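Local structure of glucoamylase (Thermoanaerobacterium thermosaccharolyticum, 1LF6) at residues Arg343-Ala354 / Asn653-Ile661; Glu279-Leu287 / Tyr299-Ala307. The protein hydrolyses alpha-1,4-linked glucans, probably releasing beta-D-glucose units one after another from the non-reducing chain ends, and probably also cleaves isomaltose. All blocks are in the same frame, centred on the assembly; numbering follows the deposited sequence.

Contact 1. Residues Arg343-Ala354 / Asn653-Ile661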
loop_
_atom_site.group_PDB
_atom_site.type_symbol
_atom_site.label_atom_id
_atom_site.label_comp_id
_atom_site.label_asym_id
_atom_site.label_seq_id
_atom_site.Cartn_x
_atom_site.Cartn_y
_atom_site.Cartn_z
ATOM N N ARG A 343 -1.073 5.960 12.729
ATOM C CA ARG A 343 0.054 6.748 12.235
ATOM C C ARG A 343 -0.058 6.972 10.730
ATOM O O ARG A 343 -0.101 8.113 10.269
ATOM C CB ARG A 343 1.382 6.047 12.587
ATOM C CG ARG A 343 2.632 6.685 11.974
ATOM C CD ARG A 343 3.910 5.959 12.404
ATOM N NE ARG A 343 3.734 4.504 12.402
ATOM C CZ ARG A 343 3.541 3.771 13.493
ATOM N NH1 ARG A 343 3.509 4.345 14.688
ATOM N NH2 ARG A 343 3.363 2.465 13.384
ATOM N N ASP A 344 -0.122 5.888 9.969
ATOM C CA ASP A 344 -0.230 6.008 8.519
ATOM C C ASP A 344 -1.466 6.804 8.110
ATOM O O ASP A 344 -1.397 7.658 7.232
ATOM C CB ASP A 344 -0.254 4.619 7.868
ATOM C CG ASP A 344 1.041 3.850 8.097
ATOM O OD1 ASP A 344 1.625 3.340 7.117
ATOM O OD2 ASP A 344 1.473 3.765 9.261
ATOM N N LEU A 345 -2.595 6.529 8.756
ATOM C CA LEU A 345 -3.843 7.221 8.449
ATOM C C LEU A 345 -3.680 8.728 8.668
ATOM O O LEU A 345 -4.138 9.542 7.865
ATOM C CB LEU A 345 -4.968 6.663 9.331
ATOM C CG LEU A 345 -6.416 7.088 9.075
ATOM C CD1 LEU A 345 -6.802 6.788 7.632
ATOM C CD2 LEU A 345 -7.336 6.340 10.034
ATOM N N TYR A 346 -3.019 9.082 9.761
ATOM C CA TYR A 346 -2.754 10.475 10.115
ATOM C C TYR A 346 -2.011 11.178 8.985
ATOM O O TYR A 346 -2.388 12.271 8.557
ATOM C CB TYR A 346 -1.916 10.512 11.404
ATOM C CG TYR A 346 -1.258 11.837 11.734
ATOM C CD1 TYR A 346 -2.010 12.939 12.154
ATOM C CD2 TYR A 346 0.128 11.985 11.644
ATOM C CE1 TYR A 346 -1.395 14.153 12.480
ATOM C CE2 TYR A 346 0.750 13.192 11.967
ATOM C CZ TYR A 346 -0.017 14.271 12.385
ATOM O OH TYR A 346 0.599 15.461 12.706
ATOM N N HIS A 347 -0.953 10.540 8.502
ATOM C CA HIS A 347 -0.151 11.108 7.429
ATOM C C HIS A 347 -0.945 11.194 6.131
ATOM O O HIS A 347 -0.863 12.189 5.408
ATOM C CB HIS A 347 1.116 10.271 7.254
ATOM C CG HIS A 347 2.056 10.371 8.418
ATOM N ND1 HIS A 347 2.609 11.569 8.823
ATOM C CD2 HIS A 347 2.520 9.433 9.277
ATOM C CE1 HIS A 347 3.375 11.363 9.880
ATOM N NE2 HIS A 347 3.340 10.074 10.176
ATOM N N VAL A 348 -1.720 10.155 5.843
ATOM C CA VAL A 348 -2.544 10.132 4.640
ATOM C C VAL A 348 -3.548 11.291 4.737
ATOM O O VAL A 348 -3.738 12.036 3.784
ATOM C CB VAL A 348 -3.285 8.770 4.509
ATOM C CG1 VAL A 348 -4.383 8.855 3.429
ATOM C CG2 VAL A 348 -2.278 7.674 4.140
ATOM N N ALA A 349 -4.163 11.451 5.903
ATOM C CA ALA A 349 -5.116 12.529 6.121
ATOM C C ALA A 349 -4.461 13.895 5.880
ATOM O O ALA A 349 -5.088 14.811 5.342
ATOM C CB ALA A 349 -5.663 12.454 7.527
ATOM N N ASN A 350 -3.202 14.035 6.281
ATOM C CA ASN A 350 -2.504 15.292 6.080
ATOM C C ASN A 350 -2.319 15.592 4.595
ATOM O O ASN A 350 -2.351 16.758 4.182
ATOM C CB ASN A 350 -1.150 15.282 6.796
ATOM C CG ASN A 350 -1.296 15.430 8.293
ATOM O OD1 ASN A 350 -2.207 16.111 8.770
ATOM N ND2 ASN A 350 -0.395 14.807 9.044
ATOM N N ALA A 351 -2.127 14.547 3.792
ATOM C CA ALA A 351 -1.970 14.723 2.349
ATOM C C ALA A 351 -3.320 15.164 1.776
ATOM O O ALA A 351 -3.380 16.066 0.949
ATOM C CB ALA A 351 -1.524 13.416 1.702
ATOM N N PHE A 352 -4.402 14.525 2.216
ATOM C CA PHE A 352 -5.726 14.907 1.740
ATOM C C PHE A 352 -5.981 16.376 2.079
ATOM O O PHE A 352 -6.537 17.115 1.274
ATOM C CB PHE A 352 -6.816 14.033 2.384
ATOM C CG PHE A 352 -6.993 12.691 1.724
ATOM C CD1 PHE A 352 -7.232 12.602 0.354
ATOM C CD2 PHE A 352 -6.950 11.518 2.473
ATOM C CE1 PHE A 352 -7.429 11.361 -0.264
ATOM C CE2 PHE A 352 -7.146 10.272 1.867
ATOM C CZ PHE A 352 -7.385 10.196 0.499
ATOM N N ILE A 353 -5.574 16.792 3.273
ATOM C CA ILE A 353 -5.758 18.179 3.688
ATOM C C ILE A 353 -4.991 19.105 2.758
ATOM O O ILE A 353 -5.545 20.067 2.230
ATOM C CB ILE A 353 -5.264 18.418 5.129
ATOM C CG1 ILE A 353 -6.121 17.617 6.116
ATOM C CG2 ILE A 353 -5.328 19.906 5.465
ATOM C CD1 ILE A 353 -7.583 17.982 6.085
ATOM N N ALA A 354 -3.712 18.800 2.559
ATOM C CA ALA A 354 -2.850 19.597 1.703
ATOM C C ALA A 354 -3.366 19.677 0.272
ATOM O O ALA A 354 -3.141 20.672 -0.426
ATOM C CB ALA A 354 -1.445 19.018 1.704
ATOM N N ASN A 653 1.522 3.840 0.947
ATOM C CA ASN A 653 0.663 5.012 1.045
ATOM C C ASN A 653 1.239 6.178 1.835
ATOM O O ASN A 653 1.074 7.334 1.447
ATOM C CB ASN A 653 -0.706 4.598 1.589
ATOM C CG ASN A 653 -1.451 3.680 0.626
ATOM O OD1 ASN A 653 -1.203 3.705 -0.585
ATOM N ND2 ASN A 653 -2.368 2.878 1.150
ATOM N N TRP A 654 1.921 5.878 2.932
ATOM C CA TRP A 654 2.537 6.910 3.751
ATOM C C TRP A 654 3.601 7.670 2.941
ATOM O O TRP A 654 3.733 8.899 3.065
ATOM C CB TRP A 654 3.144 6.251 4.995
ATOM C CG TRP A 654 3.798 7.169 5.979
ATOM C CD1 TRP A 654 3.867 8.534 5.930
ATOM C CD2 TRP A 654 4.522 6.772 7.146
ATOM N NE1 TRP A 654 4.597 9.011 6.996
ATOM C CE2 TRP A 654 5.010 7.949 7.758
ATOM C CE3 TRP A 654 4.807 5.533 7.736
ATOM C CZ2 TRP A 654 5.769 7.920 8.931
ATOM C CZ3 TRP A 654 5.562 5.503 8.897
ATOM C CH2 TRP A 654 6.034 6.691 9.484
ATOM N N ALA A 655 4.345 6.952 2.103
ATOM C CA ALA A 655 5.379 7.585 1.290
ATOM C C ALA A 655 4.764 8.509 0.229
ATOM O O ALA A 655 5.301 9.573 -0.071
ATOM C CB ALA A 655 6.241 6.524 0.623
ATOM N N HIS A 656 3.644 8.094 -0.348
ATOM C CA HIS A 656 2.974 8.922 -1.342
ATOM C C HIS A 656 2.399 10.158 -0.667
ATOM O O HIS A 656 2.396 11.246 -1.244
ATOM C CB HIS A 656 1.880 8.119 -2.048
ATOM C CG HIS A 656 2.400 7.272 -3.168
ATOM N ND1 HIS A 656 2.774 7.803 -4.385
ATOM C CD2 HIS A 656 2.694 5.952 -3.228
ATOM C CE1 HIS A 656 3.282 6.846 -5.144
ATOM N NE2 HIS A 656 3.246 5.714 -4.466
ATOM N N ALA A 657 1.928 9.986 0.564
ATOM C CA ALA A 657 1.374 11.093 1.327
ATOM C C ALA A 657 2.509 12.063 1.633
ATOM O O ALA A 657 2.346 13.283 1.545
ATOM C CB ALA A 657 0.743 10.576 2.622
ATOM N N GLU A 658 3.670 11.513 1.978
ATOM C CA GLU A 658 4.829 12.339 2.283
ATOM C C GLU A 658 5.243 13.112 1.031
ATOM O O GLU A 658 5.588 14.284 1.120
ATOM C CB GLU A 658 5.996 11.475 2.768
ATOM C CG GLU A 658 7.199 12.271 3.282
ATOM C CD GLU A 658 6.917 13.008 4.584
ATOM O OE1 GLU A 658 5.832 12.806 5.168
ATOM O OE2 GLU A 658 7.789 13.787 5.025
ATOM N N TYR A 659 5.214 12.460 -0.134
ATOM C CA TYR A 659 5.588 13.150 -1.368
ATOM C C TYR A 659 4.647 14.318 -1.639
ATOM O O TYR A 659 5.087 15.412 -1.986
ATOM C CB TYR A 659 5.578 12.211 -2.586
ATOM C CG TYR A 659 5.756 12.979 -3.883
ATOM C CD1 TYR A 659 4.650 13.432 -4.606
ATOM C CD2 TYR A 659 7.025 13.351 -4.327
ATOM C CE1 TYR A 659 4.803 14.245 -5.729
ATOM C CE2 TYR A 659 7.188 14.166 -5.450
ATOM C CZ TYR A 659 6.072 14.610 -6.141
ATOM O OH TYR A 659 6.221 15.431 -7.233
ATOM N N VAL A 660 3.350 14.080 -1.488
ATOM C CA VAL A 660 2.356 15.128 -1.709
ATOM C C VAL A 660 2.626 16.326 -0.800
ATOM O O VAL A 660 2.687 17.464 -1.263
ATOM C CB VAL A 660 0.930 14.593 -1.445
ATOM C CG1 VAL A 660 -0.082 15.736 -1.452
ATOM C CG2 VAL A 660 0.569 13.582 -2.505
ATOM N N ILE A 661 2.799 16.063 0.492
ATOM C CA ILE A 661 3.050 17.127 1.458
ATOM C C ILE A 661 4.363 17.861 1.190
ATOM O O ILE A 661 4.442 19.082 1.350
ATOM C CB ILE A 661 3.032 16.556 2.902
ATOM C CG1 ILE A 661 1.607 16.112 3.250
ATOM C CG2 ILE A 661 3.514 17.598 3.899
ATOM C CD1 ILE A 661 1.504 15.232 4.480
HETATM O O HOH W 1 1.397 3.528 4.443
#
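His-347 and Trp-654 stack nearly flat on each other: the imidazole and the five-membered ring of the indole have planes 7° apart and centroids 4.0 Å apart, an offset stack with His-347 CD2 over the indole face. The two side chains run alongside each other and point the same way. Trp-654 reaches this place because its CG is trans to its own backbone N (chi1 -179°), which swings the indole toward the Arg-343 end of segment 343-354. Further along the same indole face lies the aliphatic part of Arg-343, whose CD is 3.7 Å from Trp-654 CH2. The guanidinium goes on to other partners, the carboxylate of Asp-396 and the amide oxygen of Gln-394, so the indole meets mainly the methylene chain. Near the start of helix 653-661, a water accepts from Trp-654 N at 2.8 Å and donates to Asp-344 OD1 at 2.7 Å, giving this first-turn backbone N-H an acceptor.

The backbones come closest at Ala-351 and Ala-657, whose CA atoms are 5.0 Å apart and whose methyls touch; with only methyl groups between them, the segment axes can close to 8.3 Å at an angle of 34°. Ile-661 continues the seam by setting its CD1 3.5 Å from Asn-350 CB. Contact then thins towards Ala-354, which is partly exposed and whose CB is still 4.5 Å from Ile-661 CG1.

No direct hydrogen bond joins these two segments of the (alpha/alpha) barrel. Their fit therefore rests on ring stacking, aliphatic packing and one water, while the polar end of Arg-343 is held from outside the pair, with a long, weak ion pair to Glu-438, probably the catalytic proton donor. Trp-654 thus backs an arginine that belongs to the active-site surroundings.

Contact 2. Residues Glu279-Leu287 / Tyr299-Ala307; sequences EWTKYCNTL and YNSMMILKA
Tyr-283 turns its ring in towards Lys-306 with CG trans to the backbone N (chi1 171°), and Lys-306 sets CG over one face of the ring through chi1 (-130°), while a bend at chi2 turns the rest of the chain so that CE lies nearest Tyr-283 CE2. This is a CH-pi contact, although CG is modelled too close to the ring for its exact height to be trusted. The ammonium nitrogen stands higher, outside the rim, too far for more than a weak cation-pi attraction. Lys-306 CB serves a second aromatic, coming up in the plane of the Trp-280 ring at its edge, 3.9 Å from CZ3. Next to it, Ala-307 CB is 4.0 Å from Trp-280 CH2. Met-303 adds an oblique Met-aromatic contact, its SD 5.0 Å from the centroid of the indole six-membered ring.

Where helix 279-284 runs into the type I turn, Cys-284 CB packs 3.7 Å from Tyr-299 CD1. A water accepts from Tyr-299 OH at 2.6 Å and donates to the carbonyl oxygens of Cys-284 and Leu-287, tying both ends of the turn to helix 299-306. Leu-287 fills in behind, its CD1 3.7 Å from Met-302 CB. The hydroxyl of Tyr-283 bonds to Asp-357. Cutting Tyr-283 back to an alanine is likely to leave the Lys-306 chain without the ring face it lies on and Asp-357 without this hydroxyl.

The short helix axes cross at 112° and stay 10.7 Å apart, a spacing filled by these large side chains. Helix 269-284 follows the beta-sandwich strands in the chain and helix 296-306 precedes helix 342-355. Trp-280 NE1 bonds to Thr-42 O of strand 39-42, whereas Met-302 touches Ala-355 of helix 342-355 and Val-660 of helix 653-668.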
loop_
_atom_site.group_PDB
_atom_site.type_symbol
_atom_site.label_atom_id
_atom_site.label_comp_id
_atom_site.label_asym_id
_atom_site.label_seq_id
_atom_site.Cartn_x
_atom_site.Cartn_y
_atom_site.Cartn_z
ATOM N N GLU A 279 -14.819 9.775 -13.910
ATOM C CA GLU A 279 -15.036 9.768 -12.469
ATOM C C GLU A 279 -13.760 10.143 -11.724
ATOM O O GLU A 279 -13.792 10.926 -10.769
ATOM C CB GLU A 279 -15.521 8.391 -12.010
ATOM C CG GLU A 279 -16.738 8.452 -11.103
ATOM C CD GLU A 279 -17.240 7.081 -10.677
ATOM O OE1 GLU A 279 -18.304 7.016 -10.023
ATOM O OE2 GLU A 279 -16.577 6.069 -10.990
ATOM N N TRP A 280 -12.640 9.581 -12.166
ATOM C CA TRP A 280 -11.349 9.859 -11.554
ATOM C C TRP A 280 -10.868 11.273 -11.864
ATOM O O TRP A 280 -10.260 11.928 -11.019
ATOM C CB TRP A 280 -10.309 8.841 -12.034
ATOM C CG TRP A 280 -10.239 7.626 -11.169
ATOM C CD1 TRP A 280 -10.468 6.333 -11.544
ATOM C CD2 TRP A 280 -9.949 7.593 -9.767
ATOM N NE1 TRP A 280 -10.341 5.495 -10.461
ATOM C CE2 TRP A 280 -10.022 6.244 -9.357
ATOM C CE3 TRP A 280 -9.634 8.575 -8.816
ATOM C CZ2 TRP A 280 -9.791 5.849 -8.035
ATOM C CZ3 TRP A 280 -9.406 8.186 -7.504
ATOM C CH2 TRP A 280 -9.485 6.832 -7.124
ATOM N N THR A 281 -11.133 11.732 -13.083
ATOM C CA THR A 281 -10.728 13.066 -13.504
ATOM C C THR A 281 -11.485 14.098 -12.680
ATOM O O THR A 281 -10.920 15.100 -12.243
ATOM C CB THR A 281 -11.020 13.279 -15.003
ATOM O OG1 THR A 281 -10.369 12.254 -15.759
ATOM C CG2 THR A 281 -10.497 14.630 -15.466
ATOM N N LYS A 282 -12.767 13.833 -12.461
ATOM C CA LYS A 282 -13.618 14.716 -11.674
ATOM C C LYS A 282 -13.009 14.929 -10.290
ATOM O O LYS A 282 -12.988 16.046 -9.762
ATOM C CB LYS A 282 -15.006 14.091 -11.528
ATOM C CG LYS A 282 -15.951 14.880 -10.648
ATOM C CD LYS A 282 -17.250 14.126 -10.445
ATOM C CE LYS A 282 -18.224 14.930 -9.608
ATOM N NZ LYS A 282 -19.522 14.212 -9.462
ATOM N N TYR A 283 -12.522 13.846 -9.698
ATOM C CA TYR A 283 -11.911 13.930 -8.381
ATOM C C TYR A 283 -10.624 14.740 -8.407
ATOM O O TYR A 283 -10.420 15.598 -7.555
ATOM C CB TYR A 283 -11.616 12.538 -7.822
ATOM C CG TYR A 283 -10.790 12.595 -6.559
ATOM C CD1 TYR A 283 -9.457 12.175 -6.549
ATOM C CD2 TYR A 283 -11.328 13.109 -5.379
ATOM C CE1 TYR A 283 -8.682 12.267 -5.385
ATOM C CE2 TYR A 283 -10.565 13.208 -4.216
ATOM C CZ TYR A 283 -9.245 12.784 -4.225
ATOM O OH TYR A 283 -8.499 12.863 -3.072
ATOM N N CYS A 284 -9.760 14.474 -9.382
ATOM C CA CYS A 284 -8.498 15.201 -9.477
ATOM C C CYS A 284 -8.717 16.698 -9.611
ATOM O O CYS A 284 -8.000 17.495 -9.001
ATOM C CB CYS A 284 -7.672 14.709 -10.667
ATOM S SG CYS A 284 -6.981 13.058 -10.461
ATOM N N ASN A 285 -9.717 17.078 -10.403
ATOM C CA ASN A 285 -10.003 18.489 -10.629
ATOM C C ASN A 285 -10.643 19.179 -9.442
ATOM O O ASN A 285 -10.900 20.379 -9.471
ATOM C CB ASN A 285 -10.871 18.663 -11.875
ATOM C CG ASN A 285 -10.127 18.310 -13.141
ATOM O OD1 ASN A 285 -8.918 18.522 -13.236
ATOM N ND2 ASN A 285 -10.842 17.780 -14.124
ATOM N N THR A 286 -10.896 18.415 -8.390
ATOM C CA THR A 286 -11.479 18.970 -7.186
ATOM C C THR A 286 -10.333 19.351 -6.243
ATOM O O THR A 286 -10.527 20.074 -5.267
ATOM C CB THR A 286 -12.411 17.936 -6.509
ATOM O OG1 THR A 286 -13.424 18.622 -5.767
ATOM C CG2 THR A 286 -11.634 17.038 -5.556
ATOM N N LEU A 287 -9.131 18.880 -6.571
ATOM C CA LEU A 287 -7.938 19.125 -5.759
ATOM C C LEU A 287 -7.178 20.393 -6.141
ATOM O O LEU A 287 -7.262 20.861 -7.275
ATOM C CB LEU A 287 -6.983 17.930 -5.876
ATOM C CG LEU A 287 -7.554 16.526 -5.618
ATOM C CD1 LEU A 287 -6.483 15.490 -5.920
ATOM C CD2 LEU A 287 -8.025 16.397 -4.181
ATOM N N TYR A 299 -0.919 14.027 -8.655
ATOM C CA TYR A 299 -2.233 13.462 -8.923
ATOM C C TYR A 299 -2.213 11.941 -8.755
ATOM O O TYR A 299 -3.135 11.357 -8.177
ATOM C CB TYR A 299 -2.689 13.855 -10.335
ATOM C CG TYR A 299 -3.119 15.304 -10.444
ATOM C CD1 TYR A 299 -4.258 15.761 -9.783
ATOM C CD2 TYR A 299 -2.382 16.221 -11.194
ATOM C CE1 TYR A 299 -4.658 17.108 -9.865
ATOM C CE2 TYR A 299 -2.770 17.570 -11.282
ATOM C CZ TYR A 299 -3.909 18.001 -10.613
ATOM O OH TYR A 299 -4.288 19.327 -10.696
ATOM N N ASN A 300 -1.160 11.297 -9.246
ATOM C CA ASN A 300 -1.057 9.844 -9.120
ATOM C C ASN A 300 -1.119 9.464 -7.644
ATOM O O ASN A 300 -1.879 8.573 -7.254
ATOM C CB ASN A 300 0.256 9.331 -9.738
ATOM C CG ASN A 300 0.294 7.808 -9.857
ATOM O OD1 ASN A 300 1.225 7.158 -9.379
ATOM N ND2 ASN A 300 -0.714 7.239 -10.501
ATOM N N SER A 301 -0.326 10.149 -6.821
ATOM C CA SER A 301 -0.298 9.869 -5.387
ATOM C C SER A 301 -1.672 10.057 -4.746
ATOM O O SER A 301 -2.117 9.213 -3.973
ATOM C CB SER A 301 0.717 10.781 -4.683
ATOM O OG SER A 301 2.027 10.565 -5.186
ATOM N N MET A 302 -2.347 11.159 -5.073
ATOM C CA MET A 302 -3.654 11.420 -4.485
ATOM C C MET A 302 -4.727 10.401 -4.871
ATOM O O MET A 302 -5.601 10.086 -4.064
ATOM C CB MET A 302 -4.119 12.841 -4.823
ATOM C CG MET A 302 -3.300 13.944 -4.144
ATOM S SD MET A 302 -3.056 13.671 -2.375
ATOM C CE MET A 302 -4.757 13.541 -1.791
ATOM N N MET A 303 -4.668 9.879 -6.093
ATOM C CA MET A 303 -5.649 8.888 -6.523
ATOM C C MET A 303 -5.377 7.576 -5.791
ATOM O O MET A 303 -6.305 6.900 -5.328
ATOM C CB MET A 303 -5.564 8.661 -8.035
ATOM C CG MET A 303 -5.827 9.917 -8.854
ATOM S SD MET A 303 -5.973 9.625 -10.629
ATOM C CE MET A 303 -7.644 9.865 -10.830
ATOM N N ILE A 304 -4.100 7.221 -5.693
ATOM C CA ILE A 304 -3.709 5.999 -5.006
ATOM C C ILE A 304 -4.224 6.043 -3.570
ATOM O O ILE A 304 -4.780 5.060 -3.079
ATOM C CB ILE A 304 -2.167 5.816 -5.006
ATOM C CG1 ILE A 304 -1.691 5.467 -6.414
ATOM C CG2 ILE A 304 -1.759 4.724 -4.012
ATOM C CD1 ILE A 304 -0.189 5.328 -6.532
ATOM N N LEU A 305 -4.059 7.181 -2.900
ATOM C CA LEU A 305 -4.533 7.314 -1.524
ATOM C C LEU A 305 -6.050 7.190 -1.515
ATOM O O LEU A 305 -6.627 6.443 -0.727
ATOM C CB LEU A 305 -4.116 8.670 -0.936
ATOM C CG LEU A 305 -2.608 8.904 -0.799
ATOM C CD1 LEU A 305 -2.359 10.256 -0.151
ATOM C CD2 LEU A 305 -1.972 7.782 0.034
ATOM N N LYS A 306 -6.689 7.925 -2.417
ATOM C CA LYS A 306 -8.138 7.909 -2.534
ATOM C C LYS A 306 -8.635 6.480 -2.743
ATOM O O LYS A 306 -9.660 6.082 -2.200
ATOM C CB LYS A 306 -8.560 8.783 -3.715
ATOM C CG LYS A 306 -9.639 9.781 -3.382
ATOM C CD LYS A 306 -10.929 9.094 -3.047
ATOM C CE LYS A 306 -11.983 10.082 -2.573
ATOM N NZ LYS A 306 -13.237 9.341 -2.314
ATOM N N ALA A 307 -7.891 5.715 -3.534
ATOM C CA ALA A 307 -8.245 4.332 -3.837
ATOM C C ALA A 307 -7.863 3.339 -2.736
ATOM O O ALA A 307 -8.093 2.136 -2.884
ATOM C CB ALA A 307 -7.592 3.916 -5.152
HETATM O O HOH W 2 -6.604 19.830 -9.513
#

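In the fold
The contacts have their centres 14 Å apart and meet mainly through helix 296-306, which packs against both helices of contact 1. Ser-301 OG is 3.0 Å from His-656 ND1, a probable hydrogen bond. Phe-352 wedges in from the back of helix 342-355, its CE1 3.4 Å from Tyr-283 OH and its CD1 3.4 Å from Met-302 CE. Contact 1 reaches the active site at its Arg-343 end: that side chain lies about 4 Å from the side chain of Glu-438, the likely proton donor, and about 7 Å from that of Glu-435, the likely proton acceptor. Contact 2 lies away from both, on the side towards the beta sandwich.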